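Transcriptional activator TenA-1 (Sulfolobus solfataricus P2, PDB 2QZC) is probably a thiaminase of the TenA family with a heme oxygenase-like all-helical fold, acting in the breakdown or salvage of thiamine compounds. Local coordinates at residues R42-Q47 and G201-S206. Numbering follows the deposited sequence.
Sequences RYYLIQ and GFWDAS
Tyr44 reaches across to Ser206, Phe202 and Trp203, joining two helix segments whose axes approach to 9.8 Å and run closer to antiparallel than parallel, at 134°. Its CB lies 3.5 Å from Ser206 OG, which sits at the edge of the ring, near its plane. With CG anti to the backbone N (chi1 161°), the ring is carried out toward Phe202 and Trp203. Tyr44 CD1 meets Phe202 CE1 at 3.8 Å. Further out, Tyr44 CE1 touches both neighbours, with Trp203 CZ3 at 3.4 Å. The Tyr44 and Trp203 side chains run alongside each other with ring planes inclined by 36°, whereas Phe202 crosses Tyr44 nearly at a right angle. At the tip, the hydroxyl passes by the indole and hydrogen-bonds Tyr141 OH. With an alanine here, the CE1 contacts would probably be lost, opening a gap beside both rings and leaving Tyr141 without its hydroxyl partner. Three residues on, Gln47 CB rests 3.7 Å from Phe202 CZ, while its bent chain turns the amide away to Asn112, Asn109 and Gly107. Tyr43 brings CD1 to 3.6 Å from Ser206 OG, and its own hydroxyl hydrogen-bonds Asp210 O and Asn109 ND2. An imidazole about 3 Å from the Phe202 side chain, probably from the crystallisation liquor, may mark a pocket. The contact packs helix 38-63 against helix 186-208 inside the heme oxygenase-like bundle, with helix 26-32 adding Phe27, stacked on Trp203.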
# COMPACT_ATOMS: atom_id res chain seq x y z
N ARG A 42 5.94 24.53 -14.77
CA ARG A 42 5.44 23.43 -15.58
C ARG A 42 6.48 22.31 -15.66
O ARG A 42 6.15 21.14 -15.46
CB ARG A 42 5.07 23.91 -16.98
CG ARG A 42 4.46 22.86 -17.81
CD ARG A 42 4.02 23.35 -19.20
NE ARG A 42 3.44 22.24 -19.95
CZ ARG A 42 4.12 21.41 -20.75
NH1 ARG A 42 5.42 21.54 -20.96
NH2 ARG A 42 3.47 20.43 -21.37
N TYR A 43 7.73 22.68 -15.91
CA TYR A 43 8.85 21.72 -15.97
C TYR A 43 8.89 20.95 -14.63
O TYR A 43 8.99 19.68 -14.60
CB TYR A 43 10.17 22.45 -16.16
CG TYR A 43 11.39 21.57 -16.10
CD1 TYR A 43 11.92 21.18 -14.88
CD2 TYR A 43 12.00 21.10 -17.26
CE1 TYR A 43 13.04 20.37 -14.82
CE2 TYR A 43 13.14 20.28 -17.21
CZ TYR A 43 13.64 19.91 -15.97
OH TYR A 43 14.76 19.11 -15.88
N TYR A 44 8.82 21.70 -13.53
CA TYR A 44 8.84 21.12 -12.17
C TYR A 44 7.69 20.12 -11.98
O TYR A 44 7.86 19.00 -11.46
CB TYR A 44 8.78 22.23 -11.08
CG TYR A 44 8.32 21.72 -9.73
CD1 TYR A 44 9.19 20.99 -8.92
CD2 TYR A 44 7.02 21.93 -9.30
CE1 TYR A 44 8.73 20.46 -7.71
CE2 TYR A 44 6.57 21.44 -8.09
CZ TYR A 44 7.43 20.69 -7.31
OH TYR A 44 6.95 20.17 -6.12
N LEU A 45 6.47 20.54 -12.34
CA LEU A 45 5.29 19.69 -12.14
C LEU A 45 5.39 18.38 -12.89
O LEU A 45 4.91 17.33 -12.38
CB LEU A 45 3.99 20.38 -12.55
CG LEU A 45 3.40 21.31 -11.52
CD1 LEU A 45 2.08 21.84 -12.14
CD2 LEU A 45 3.15 20.67 -10.11
N ILE A 46 5.97 18.41 -14.08
CA ILE A 46 6.15 17.20 -14.86
C ILE A 46 7.14 16.27 -14.14
O ILE A 46 6.85 15.08 -13.91
CB ILE A 46 6.59 17.49 -16.28
CG1 ILE A 46 5.48 18.24 -17.05
CG2 ILE A 46 6.96 16.21 -17.02
CD1 ILE A 46 6.01 18.88 -18.38
N GLN A 47 8.27 16.82 -13.69
CA GLN A 47 9.22 16.00 -12.92
C GLN A 47 8.59 15.48 -11.64
O GLN A 47 8.82 14.32 -11.25
CB GLN A 47 10.51 16.78 -12.59
CG GLN A 47 11.36 17.07 -13.80
CD GLN A 47 11.79 15.85 -14.56
OE1 GLN A 47 12.46 14.97 -14.00
NE2 GLN A 47 11.37 15.74 -15.84
N GLY A 201 18.72 19.92 -4.90
CA GLY A 201 19.04 19.66 -6.28
C GLY A 201 17.84 19.63 -7.19
O GLY A 201 17.90 20.03 -8.35
N PHE A 202 16.72 19.13 -6.67
CA PHE A 202 15.46 19.03 -7.46
C PHE A 202 14.95 20.43 -7.85
O PHE A 202 14.59 20.67 -9.01
CB PHE A 202 14.39 18.26 -6.64
CG PHE A 202 13.29 17.67 -7.46
CD1 PHE A 202 12.20 18.42 -7.88
CD2 PHE A 202 13.33 16.32 -7.81
CE1 PHE A 202 11.19 17.82 -8.72
CE2 PHE A 202 12.32 15.74 -8.56
CZ PHE A 202 11.27 16.50 -9.03
N TRP A 203 14.99 21.34 -6.90
CA TRP A 203 14.59 22.73 -7.19
C TRP A 203 15.60 23.38 -8.13
O TRP A 203 15.22 24.12 -9.03
CB TRP A 203 14.52 23.57 -5.93
CG TRP A 203 13.63 23.27 -4.81
CD1 TRP A 203 14.01 23.24 -3.49
CD2 TRP A 203 12.22 23.07 -4.82
NE1 TRP A 203 12.92 23.05 -2.70
CE2 TRP A 203 11.81 22.90 -3.48
CE3 TRP A 203 11.25 22.98 -5.85
CZ2 TRP A 203 10.47 22.63 -3.10
CZ3 TRP A 203 9.95 22.74 -5.49
CH2 TRP A 203 9.56 22.58 -4.09
N ASP A 204 16.90 23.16 -7.89
CA ASP A 204 18.02 23.66 -8.76
C ASP A 204 17.78 23.24 -10.23
O ASP A 204 17.89 24.02 -11.19
CB ASP A 204 19.43 23.05 -8.39
CG ASP A 204 20.05 23.47 -7.00
OD1 ASP A 204 19.62 24.49 -6.44
OD2 ASP A 204 20.98 22.73 -6.47
N ALA A 205 17.49 21.95 -10.40
CA ALA A 205 17.33 21.35 -11.72
C ALA A 205 16.11 21.91 -12.46
O ALA A 205 16.13 22.02 -13.70
CB ALA A 205 17.25 19.83 -11.60
N SER A 206 15.08 22.29 -11.70
CA SER A 206 13.89 22.90 -12.28
C SER A 206 14.21 24.35 -12.70
O SER A 206 13.82 24.76 -13.80
CB SER A 206 12.69 22.80 -11.35
OG SER A 206 12.17 21.47 -11.33